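Long-range contacts in malonyl CoA-acyl carrier protein transacylase (Mycobacterium tuberculosis, PDB 2QC3), which catalyses transfer of the malonyl group from malonyl-CoA to holo-acyl carrier protein, a step that supplies fatty acid biosynthesis: residues L24-W34 with A66-R77; R259-P270 with E282-K292. All blocks are in the same frame, centred on the assembly; numbering follows the deposited sequence.

Interaction 1: L24-W34 with A66-R77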
loop_
_atom_site.group_PDB
_atom_site.type_symbol
_atom_site.label_atom_id
_atom_site.label_comp_id
_atom_site.label_asym_id
_atom_site.label_seq_id
_atom_site.Cartn_x
_atom_site.Cartn_y
_atom_site.Cartn_z
ATOM N N LEU A 24 16.417 -6.096 -15.480
ATOM C CA LEU A 24 15.509 -6.813 -16.371
ATOM C C LEU A 24 15.343 -6.103 -17.708
ATOM O O LEU A 24 15.522 -4.888 -17.809
ATOM C CB LEU A 24 14.129 -6.978 -15.723
ATOM C CG LEU A 24 13.985 -7.952 -14.552
ATOM C CD1 LEU A 24 12.593 -7.822 -13.959
ATOM C CD2 LEU A 24 14.256 -9.379 -15.009
ATOM N N PRO A 25 14.999 -6.863 -18.757
ATOM C CA PRO A 25 14.805 -6.303 -20.097
ATOM C C PRO A 25 13.559 -5.428 -20.167
ATOM O O PRO A 25 12.439 -5.900 -19.955
ATOM C CB PRO A 25 14.697 -7.547 -20.974
ATOM C CG PRO A 25 14.045 -8.539 -20.056
ATOM C CD PRO A 25 14.804 -8.324 -18.766
ATOM N N GLY A 26 13.764 -4.149 -20.459
ATOM C CA GLY A 26 12.653 -3.224 -20.555
ATOM C C GLY A 26 12.429 -2.448 -19.274
ATOM O O GLY A 26 11.666 -1.481 -19.252
ATOM N N ALA A 27 13.097 -2.871 -18.208
ATOM C CA ALA A 27 12.968 -2.212 -16.914
ATOM C C ALA A 27 13.334 -0.734 -17.014
ATOM O O ALA A 27 12.473 0.136 -16.858
ATOM C CB ALA A 27 13.855 -2.904 -15.881
ATOM N N ALA A 28 14.610 -0.461 -17.280
ATOM C CA ALA A 28 15.100 0.909 -17.393
ATOM C C ALA A 28 14.188 1.757 -18.273
ATOM O O ALA A 28 13.912 2.918 -17.968
ATOM C CB ALA A 28 16.518 0.914 -17.957
ATOM N N ASP A 29 13.722 1.164 -19.365
ATOM C CA ASP A 29 12.854 1.861 -20.301
ATOM C C ASP A 29 11.496 2.193 -19.691
ATOM O O ASP A 29 10.930 3.253 -19.962
ATOM C CB ASP A 29 12.675 1.017 -21.561
ATOM C CG ASP A 29 11.856 1.717 -22.615
ATOM O OD1 ASP A 29 10.616 1.759 -22.474
ATOM O OD2 ASP A 29 12.455 2.232 -23.583
ATOM N N GLN A 30 10.971 1.287 -18.872
ATOM C CA GLN A 30 9.686 1.512 -18.222
ATOM C C GLN A 30 9.801 2.595 -17.154
ATOM O O GLN A 30 8.914 3.436 -17.022
ATOM C CB GLN A 30 9.166 0.213 -17.606
ATOM C CG GLN A 30 8.167 -0.510 -18.489
ATOM C CD GLN A 30 8.037 -1.979 -18.149
ATOM O OE1 GLN A 30 7.814 -2.349 -16.998
ATOM N NE2 GLN A 30 8.174 -2.830 -19.159
ATOM N N ILE A 31 10.895 2.572 -16.399
ATOM C CA ILE A 31 11.114 3.569 -15.359
ATOM C C ILE A 31 11.218 4.954 -15.987
ATOM O O ILE A 31 10.848 5.957 -15.372
ATOM C CB ILE A 31 12.403 3.275 -14.553
ATOM C CG1 ILE A 31 12.169 2.093 -13.615
ATOM C CG2 ILE A 31 12.809 4.495 -13.738
ATOM C CD1 ILE A 31 11.106 2.355 -12.560
ATOM N N ALA A 32 11.726 5.004 -17.216
ATOM C CA ALA A 32 11.863 6.268 -17.925
ATOM C C ALA A 32 10.464 6.760 -18.264
ATOM O O ALA A 32 10.139 7.925 -18.063
ATOM C CB ALA A 32 12.681 6.078 -19.202
ATOM N N ALA A 33 9.638 5.851 -18.769
ATOM C CA ALA A 33 8.265 6.173 -19.129
ATOM C C ALA A 33 7.466 6.594 -17.896
ATOM O O ALA A 33 6.639 7.507 -17.963
ATOM C CB ALA A 33 7.608 4.971 -19.791
ATOM N N TRP A 34 7.716 5.923 -16.774
ATOM C CA TRP A 34 7.011 6.226 -15.532
ATOM C C TRP A 34 7.547 7.491 -14.873
ATOM O O TRP A 34 6.803 8.212 -14.199
ATOM C CB TRP A 34 7.107 5.037 -14.565
ATOM C CG TRP A 34 6.436 3.799 -15.096
ATOM C CD1 TRP A 34 5.563 3.730 -16.141
ATOM C CD2 TRP A 34 6.571 2.459 -14.597
ATOM N NE1 TRP A 34 5.143 2.435 -16.325
ATOM C CE2 TRP A 34 5.742 1.634 -15.391
ATOM C CE3 TRP A 34 7.304 1.878 -13.554
ATOM C CZ2 TRP A 34 5.631 0.254 -15.182
ATOM C CZ3 TRP A 34 7.190 0.500 -13.343
ATOM C CH2 TRP A 34 6.356 -0.293 -14.153
ATOM N N ALA A 66 6.099 1.915 -8.356
ATOM C CA ALA A 66 6.981 1.618 -9.489
ATOM C C ALA A 66 7.703 0.278 -9.288
ATOM O O ALA A 66 7.776 -0.541 -10.203
ATOM C CB ALA A 66 8.009 2.748 -9.674
ATOM N N ALA A 67 8.233 0.063 -8.090
ATOM C CA ALA A 67 8.935 -1.176 -7.774
ATOM C C ALA A 67 7.972 -2.349 -7.918
ATOM O O ALA A 67 8.311 -3.389 -8.497
ATOM C CB ALA A 67 9.473 -1.124 -6.354
ATOM N N THR A 68 6.764 -2.170 -7.395
ATOM C CA THR A 68 5.758 -3.217 -7.463
ATOM C C THR A 68 5.393 -3.615 -8.879
ATOM O O THR A 68 5.341 -4.805 -9.202
ATOM C CB THR A 68 4.464 -2.825 -6.710
ATOM O OG1 THR A 68 4.734 -2.791 -5.306
ATOM C CG2 THR A 68 3.352 -3.854 -6.968
ATOM N N LEU A 69 5.152 -2.622 -9.725
ATOM C CA LEU A 69 4.761 -2.896 -11.093
ATOM C C LEU A 69 5.888 -3.431 -11.973
ATOM O O LEU A 69 5.626 -4.168 -12.918
ATOM C CB LEU A 69 4.103 -1.650 -11.700
ATOM C CG LEU A 69 2.889 -1.203 -10.859
ATOM C CD1 LEU A 69 2.156 -0.048 -11.539
ATOM C CD2 LEU A 69 1.943 -2.395 -10.653
ATOM N N LEU A 70 7.133 -3.071 -11.683
ATOM C CA LEU A 70 8.245 -3.602 -12.477
ATOM C C LEU A 70 8.211 -5.120 -12.328
ATOM O O LEU A 70 8.328 -5.859 -13.310
ATOM C CB LEU A 70 9.591 -3.084 -11.967
ATOM C CG LEU A 70 10.014 -1.663 -12.332
ATOM C CD1 LEU A 70 11.312 -1.339 -11.617
ATOM C CD2 LEU A 70 10.187 -1.540 -13.844
ATOM N N ALA A 71 8.032 -5.570 -11.089
ATOM C CA ALA A 71 7.972 -6.991 -10.775
ATOM C C ALA A 71 6.765 -7.614 -11.455
ATOM O O ALA A 71 6.854 -8.701 -12.032
ATOM C CB ALA A 71 7.886 -7.189 -9.270
ATOM N N HIS A 72 5.633 -6.926 -11.378
ATOM C CA HIS A 72 4.418 -7.419 -12.006
ATOM C C HIS A 72 4.585 -7.470 -13.517
ATOM O O HIS A 72 4.099 -8.391 -14.174
ATOM C CB HIS A 72 3.228 -6.522 -11.688
ATOM C CG HIS A 72 2.044 -6.784 -12.562
ATOM N ND1 HIS A 72 1.297 -7.941 -12.475
ATOM C CD2 HIS A 72 1.507 -6.065 -13.576
ATOM C CE1 HIS A 72 0.350 -7.920 -13.395
ATOM N NE2 HIS A 72 0.455 -6.793 -14.077
ATOM N N GLN A 73 5.252 -6.456 -14.060
ATOM C CA GLN A 73 5.489 -6.375 -15.492
ATOM C C GLN A 73 6.284 -7.588 -15.942
ATOM O O GLN A 73 5.922 -8.257 -16.909
ATOM C CB GLN A 73 6.274 -5.107 -15.831
ATOM C CG GLN A 73 5.483 -3.822 -15.710
ATOM C CD GLN A 73 4.299 -3.791 -16.641
ATOM O OE1 GLN A 73 3.368 -4.586 -16.507
ATOM N NE2 GLN A 73 4.325 -2.872 -17.599
ATOM N N GLU A 74 7.374 -7.865 -15.233
ATOM C CA GLU A 74 8.221 -8.997 -15.568
ATOM C C GLU A 74 7.458 -10.293 -15.365
ATOM O O GLU A 74 7.588 -11.231 -16.148
ATOM C CB GLU A 74 9.482 -8.995 -14.704
ATOM C CG GLU A 74 10.455 -10.109 -15.048
ATOM C CD GLU A 74 10.919 -10.070 -16.498
ATOM O OE1 GLU A 74 11.668 -10.981 -16.897
ATOM O OE2 GLU A 74 10.541 -9.135 -17.238
ATOM N N LEU A 75 6.656 -10.340 -14.310
ATOM C CA LEU A 75 5.865 -11.523 -14.023
ATOM C C LEU A 75 4.901 -11.716 -15.195
ATOM O O LEU A 75 4.644 -12.837 -15.628
ATOM C CB LEU A 75 5.104 -11.336 -12.704
ATOM C CG LEU A 75 4.667 -12.605 -11.965
ATOM C CD1 LEU A 75 5.875 -13.502 -11.729
ATOM C CD2 LEU A 75 4.012 -12.237 -10.645
ATOM N N ALA A 76 4.391 -10.607 -15.721
ATOM C CA ALA A 76 3.469 -10.645 -16.851
ATOM C C ALA A 76 4.208 -11.083 -18.112
ATOM O O ALA A 76 3.657 -11.788 -18.958
ATOM C CB ALA A 76 2.851 -9.270 -17.066
ATOM N N ARG A 77 5.461 -10.657 -18.223
ATOM C CA ARG A 77 6.292 -10.978 -19.373
ATOM C C ARG A 77 6.534 -12.482 -19.505
ATOM O O ARG A 77 6.341 -13.054 -20.578
ATOM C CB ARG A 77 7.627 -10.235 -19.266
ATOM C CG ARG A 77 8.491 -10.280 -20.517
ATOM C CD ARG A 77 9.762 -9.454 -20.324
ATOM N NE ARG A 77 10.622 -9.451 -21.507
ATOM C CZ ARG A 77 10.294 -8.907 -22.677
ATOM N NH1 ARG A 77 9.117 -8.314 -22.835
ATOM N NH2 ARG A 77 11.146 -8.955 -23.693
HETATM O O HOH W 1 9.402 -4.725 -15.651
#
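Trp34 and Leu70 interlock across this interface, each a knob in a hole of the other segment. The indole enters the hollow formed by Ala66, Leu69, Leu70 and Gln73, while Leu70 sits among Ala27, Gln30, Ile31 and Trp34. A chi1 of -63° sends the Trp34 ring toward 66-77, and chi2 turns its benzo half to the front. Its CH2 lies 3.6 Å from Leu69 CB and its CZ3 3.7 Å from Leu70 CD2, whereas Ala66 O meets the ring at its edge, near the plane. Leu70 CD2 also lies near Gln30, while CD1 packs 3.8 Å from Ile31 CD1, the two side chains meeting at about a right angle. Nearer the other end, Leu24 and Glu74 approach from opposite directions: Leu24 CD1 meets the aliphatic part of Glu74, 3.3 Å from its CG, while CD2 lies beside the carboxylate, whose OE1 forms a salt bridge with Arg78. Pro25 CG rests obliquely against the guanidinium of Arg77, nearest its NE.

No direct hydrogen bond joins the segments; the polar link is a water that donates to both Gln30 OE1 (3.2 Å) and Leu70 O (2.8 Å). Gln30 OE1 also abuts the bend of the Gln73 chain, with the two amide planes 68° apart.

The helix 27-34 segment runs at 135° to that of 66-77, their axes 10.9 Å apart at closest approach. Helices 42-47 and 107-125 also touch Trp34. Such interlocking joins helix 27-37 to the C-terminal half of helix 57-77 within the acyl transferase domain, away from the probable active-site residues.

Interaction 2: R259-P270 with E282-K292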
loop_
_atom_site.group_PDB
_atom_site.type_symbol
_atom_site.label_atom_id
_atom_site.label_comp_id
_atom_site.label_asym_id
_atom_site.label_seq_id
_atom_site.Cartn_x
_atom_site.Cartn_y
_atom_site.Cartn_z
ATOM N N ARG A 259 -9.292 -15.416 3.430
ATOM C CA ARG A 259 -9.582 -16.672 4.109
ATOM C C ARG A 259 -10.850 -17.286 3.510
ATOM O O ARG A 259 -10.922 -18.497 3.278
ATOM C CB ARG A 259 -9.774 -16.416 5.607
ATOM C CG ARG A 259 -9.531 -17.627 6.491
ATOM C CD ARG A 259 -9.754 -17.295 7.959
ATOM N NE ARG A 259 -9.166 -16.008 8.329
ATOM C CZ ARG A 259 -9.139 -15.524 9.569
ATOM N NH1 ARG A 259 -9.662 -16.223 10.569
ATOM N NH2 ARG A 259 -8.607 -14.333 9.808
ATOM N N GLU A 260 -11.845 -16.439 3.256
ATOM C CA GLU A 260 -13.105 -16.889 2.672
ATOM C C GLU A 260 -12.879 -17.637 1.364
ATOM O O GLU A 260 -13.565 -18.614 1.071
ATOM C CB GLU A 260 -14.030 -15.699 2.421
ATOM C CG GLU A 260 -14.786 -15.225 3.647
ATOM C CD GLU A 260 -15.663 -14.026 3.345
ATOM O OE1 GLU A 260 -16.337 -14.038 2.293
ATOM O OE2 GLU A 260 -15.685 -13.077 4.158
ATOM N N HIS A 261 -11.920 -17.166 0.575
ATOM C CA HIS A 261 -11.595 -17.800 -0.694
ATOM C C HIS A 261 -10.647 -18.964 -0.450
ATOM O O HIS A 261 -10.215 -19.199 0.680
ATOM C CB HIS A 261 -10.936 -16.790 -1.633
ATOM C CG HIS A 261 -11.841 -15.678 -2.056
ATOM N ND1 HIS A 261 -12.510 -14.879 -1.154
ATOM C CD2 HIS A 261 -12.199 -15.235 -3.286
ATOM C CE1 HIS A 261 -13.241 -13.994 -1.808
ATOM N NE2 HIS A 261 -13.069 -14.190 -3.103
ATOM N N THR A 262 -10.323 -19.696 -1.508
ATOM C CA THR A 262 -9.420 -20.830 -1.384
ATOM C C THR A 262 -8.005 -20.405 -1.747
ATOM O O THR A 262 -7.398 -20.945 -2.673
ATOM C CB THR A 262 -9.854 -21.995 -2.301
ATOM O OG1 THR A 262 -11.235 -22.295 -2.060
ATOM C CG2 THR A 262 -9.023 -23.241 -2.017
ATOM N N VAL A 263 -7.490 -19.417 -1.023
ATOM C CA VAL A 263 -6.139 -18.939 -1.271
ATOM C C VAL A 263 -5.179 -20.072 -0.937
ATOM O O VAL A 263 -5.105 -20.520 0.207
ATOM C CB VAL A 263 -5.805 -17.706 -0.408
ATOM C CG1 VAL A 263 -6.132 -17.988 1.047
ATOM C CG2 VAL A 263 -4.331 -17.349 -0.561
ATOM N N THR A 264 -4.446 -20.535 -1.940
ATOM C CA THR A 264 -3.514 -21.635 -1.749
ATOM C C THR A 264 -2.059 -21.191 -1.709
ATOM O O THR A 264 -1.162 -22.001 -1.474
ATOM C CB THR A 264 -3.689 -22.681 -2.858
ATOM O OG1 THR A 264 -3.266 -22.130 -4.114
ATOM C CG2 THR A 264 -5.153 -23.090 -2.953
ATOM N N ALA A 265 -1.823 -19.905 -1.935
ATOM C CA ALA A 265 -0.471 -19.376 -1.913
ATOM C C ALA A 265 -0.508 -17.857 -1.815
ATOM O O ALA A 265 -1.421 -17.213 -2.334
ATOM C CB ALA A 265 0.278 -19.808 -3.163
ATOM N N ILE A 266 0.484 -17.288 -1.142
ATOM C CA ILE A 266 0.558 -15.842 -0.978
ATOM C C ILE A 266 1.820 -15.286 -1.615
ATOM O O ILE A 266 2.922 -15.767 -1.352
ATOM C CB ILE A 266 0.597 -15.430 0.508
ATOM C CG1 ILE A 266 -0.604 -16.006 1.260
ATOM C CG2 ILE A 266 0.657 -13.910 0.615
ATOM C CD1 ILE A 266 -1.931 -15.568 0.727
ATOM N N VAL A 267 1.661 -14.263 -2.444
ATOM C CA VAL A 267 2.807 -13.636 -3.074
ATOM C C VAL A 267 2.769 -12.154 -2.739
ATOM O O VAL A 267 1.784 -11.465 -3.026
ATOM C CB VAL A 267 2.781 -13.799 -4.613
ATOM C CG1 VAL A 267 4.024 -13.156 -5.221
ATOM C CG2 VAL A 267 2.702 -15.273 -4.985
ATOM N N GLU A 268 3.826 -11.671 -2.099
ATOM C CA GLU A 268 3.907 -10.261 -1.759
ATOM C C GLU A 268 4.930 -9.654 -2.689
ATOM O O GLU A 268 6.051 -10.159 -2.818
ATOM C CB GLU A 268 4.324 -10.054 -0.296
ATOM C CG GLU A 268 4.747 -8.615 0.031
ATOM C CD GLU A 268 4.785 -8.310 1.525
ATOM O OE1 GLU A 268 5.037 -9.227 2.332
ATOM O OE2 GLU A 268 4.573 -7.138 1.893
ATOM N N PHE A 269 4.527 -8.583 -3.356
ATOM C CA PHE A 269 5.395 -7.893 -4.294
ATOM C C PHE A 269 6.335 -6.933 -3.576
ATOM O O PHE A 269 6.093 -6.554 -2.431
ATOM C CB PHE A 269 4.548 -7.124 -5.308
ATOM C CG PHE A 269 3.876 -7.995 -6.319
ATOM C CD1 PHE A 269 2.850 -8.850 -5.947
ATOM C CD2 PHE A 269 4.281 -7.972 -7.649
ATOM C CE1 PHE A 269 2.238 -9.670 -6.879
ATOM C CE2 PHE A 269 3.671 -8.792 -8.590
ATOM C CZ PHE A 269 2.649 -9.641 -8.204
ATOM N N PRO A 270 7.444 -6.554 -4.231
ATOM C CA PRO A 270 8.402 -5.626 -3.624
ATOM C C PRO A 270 7.901 -4.181 -3.667
ATOM O O PRO A 270 7.043 -3.837 -4.473
ATOM C CB PRO A 270 9.659 -5.822 -4.474
ATOM C CG PRO A 270 9.105 -6.181 -5.807
ATOM C CD PRO A 270 8.021 -7.173 -5.439
ATOM N N GLU A 282 -3.808 -15.570 9.322
ATOM C CA GLU A 282 -5.190 -15.976 9.095
ATOM C C GLU A 282 -5.273 -17.123 8.095
ATOM O O GLU A 282 -6.188 -17.945 8.155
ATOM C CB GLU A 282 -6.021 -14.791 8.592
ATOM C CG GLU A 282 -5.787 -13.489 9.352
ATOM C CD GLU A 282 -5.954 -13.626 10.852
ATOM O OE1 GLU A 282 -5.558 -12.689 11.578
ATOM O OE2 GLU A 282 -6.482 -14.663 11.307
ATOM N N LEU A 283 -4.315 -17.172 7.176
ATOM C CA LEU A 283 -4.281 -18.221 6.165
ATOM C C LEU A 283 -3.196 -19.218 6.546
ATOM O O LEU A 283 -2.194 -19.345 5.852
ATOM C CB LEU A 283 -3.966 -17.620 4.794
ATOM C CG LEU A 283 -4.847 -16.452 4.346
ATOM C CD1 LEU A 283 -4.328 -15.906 3.033
ATOM C CD2 LEU A 283 -6.287 -16.904 4.208
ATOM N N ARG A 284 -3.401 -19.920 7.654
ATOM C CA ARG A 284 -2.424 -20.890 8.134
ATOM C C ARG A 284 -2.297 -22.100 7.219
ATOM O O ARG A 284 -3.291 -22.631 6.735
ATOM C CB ARG A 284 -2.794 -21.345 9.547
ATOM C CG ARG A 284 -2.803 -20.217 10.560
ATOM C CD ARG A 284 -3.281 -20.689 11.922
ATOM N NE ARG A 284 -3.421 -19.571 12.851
ATOM C CZ ARG A 284 -3.968 -19.660 14.060
ATOM N NH1 ARG A 284 -4.434 -20.823 14.500
ATOM N NH2 ARG A 284 -4.051 -18.582 14.831
ATOM N N GLY A 285 -1.062 -22.528 6.986
ATOM C CA GLY A 285 -0.827 -23.672 6.127
ATOM C C GLY A 285 -0.637 -23.245 4.688
ATOM O O GLY A 285 -0.393 -24.076 3.811
ATOM N N VAL A 286 -0.746 -21.941 4.447
ATOM C CA VAL A 286 -0.583 -21.395 3.108
ATOM C C VAL A 286 0.825 -20.842 2.927
ATOM O O VAL A 286 1.250 -19.949 3.653
ATOM C CB VAL A 286 -1.594 -20.252 2.840
ATOM C CG1 VAL A 286 -1.457 -19.756 1.403
ATOM C CG2 VAL A 286 -3.010 -20.736 3.116
ATOM N N PRO A 287 1.572 -21.373 1.953
ATOM C CA PRO A 287 2.933 -20.883 1.724
ATOM C C PRO A 287 2.934 -19.464 1.159
ATOM O O PRO A 287 2.062 -19.094 0.367
ATOM C CB PRO A 287 3.503 -21.900 0.744
ATOM C CG PRO A 287 2.290 -22.315 -0.043
ATOM C CD PRO A 287 1.244 -22.478 1.033
ATOM N N ALA A 288 3.915 -18.673 1.578
ATOM C CA ALA A 288 4.039 -17.298 1.122
ATOM C C ALA A 288 5.385 -17.092 0.439
ATOM O O ALA A 288 6.358 -17.790 0.730
ATOM C CB ALA A 288 3.899 -16.346 2.300
ATOM N N ARG A 289 5.433 -16.131 -0.474
ATOM C CA ARG A 289 6.654 -15.816 -1.197
ATOM C C ARG A 289 6.875 -14.310 -1.194
ATOM O O ARG A 289 6.016 -13.544 -1.635
ATOM C CB ARG A 289 6.564 -16.327 -2.636
ATOM C CG ARG A 289 6.630 -17.844 -2.771
ATOM C CD ARG A 289 8.003 -18.380 -2.375
ATOM N NE ARG A 289 8.102 -19.825 -2.562
ATOM C CZ ARG A 289 9.188 -20.547 -2.295
ATOM N NH1 ARG A 289 10.283 -19.959 -1.825
ATOM N NH2 ARG A 289 9.180 -21.858 -2.496
ATOM N N ALA A 290 8.030 -13.898 -0.685
ATOM C CA ALA A 290 8.393 -12.491 -0.620
ATOM C C ALA A 290 9.265 -12.149 -1.816
ATOM O O ALA A 290 10.434 -12.531 -1.866
ATOM C CB ALA A 290 9.150 -12.208 0.673
ATOM N N VAL A 291 8.698 -11.436 -2.783
ATOM C CA VAL A 291 9.448 -11.067 -3.973
ATOM C C VAL A 291 10.326 -9.847 -3.741
ATOM O O VAL A 291 9.838 -8.724 -3.628
ATOM C CB VAL A 291 8.510 -10.785 -5.160
ATOM C CG1 VAL A 291 9.324 -10.396 -6.390
ATOM C CG2 VAL A 291 7.663 -12.009 -5.450
ATOM N N LYS A 292 11.630 -10.073 -3.667
ATOM C CA LYS A 292 12.572 -8.986 -3.464
ATOM C C LYS A 292 13.640 -8.998 -4.543
ATOM O O LYS A 292 14.508 -8.131 -4.570
ATOM C CB LYS A 292 13.208 -9.084 -2.075
ATOM C CG LYS A 292 13.365 -10.502 -1.550
ATOM C CD LYS A 292 14.301 -11.326 -2.409
ATOM C CE LYS A 292 14.496 -12.711 -1.818
ATOM N NZ LYS A 292 15.502 -13.505 -2.578
#
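Leu283 CG stands anti to the carbonyl carbon (chi1 -52°), and with chi2 extended its two methyls reach Val263 and Ile266. Leu283 CD2 presses to 3.3 Å from Val263 CG1, and Leu283 CD1 is equally near Ile266 CD1; both pairs are tighter than usual van der Waals contact. Val286 CG1 joins this cluster, 3.8 Å from Ile266 CG1.

Strands 263-268 and 288-290 lie side by side and parallel, forming with the intervening helix 275-282 a beta-alpha-beta unit at one border of the parallel sheet. Ile266, opposite Ala288, bonds to the residues before and after it: its N donates to Pro287 O, and its O accepts from Arg289 N at 2.7 Å. Glu268 does the same around Ala290, its N-H pointing almost straight at Arg289 O (N-H...O 172°) and its O receiving Val291 N at 2.9 Å. The Glu268 carboxylate turns to Ser276 OG and Gly273 N, beyond the strand's C-terminal end.

Past the last bridge Val291 CG1 packs on Pro270 CD, while its CG2 reaches back to Val267 CG1. At the other end Arg259 forms a salt bridge with Glu282, their planes nearly parallel, though the place of Arg259 NH2 is doubtful.

How the interactions relate
From the N terminus, strand 2-7 enters the parallel sheet before the chain reaches 24-34. Interaction 1 then closes a largely helical loop of 31 residues when 66-77 packs back on that segment. The chain goes on through the rest of the domain before interaction 2 opens and closes a much shorter loop around helix 275-282. The two are in series, neither nested nor crossed. They nevertheless meet directly: Thr68 OG1 probably hydrogen-bonds Pro270 O, and Phe269 packs against Thr68 and His72. Helix 57-77 thus ties the helical packing of interaction 1 to the C-terminal end of strand 263-268, an inner strand between 2-7 and the edge strand 288-290.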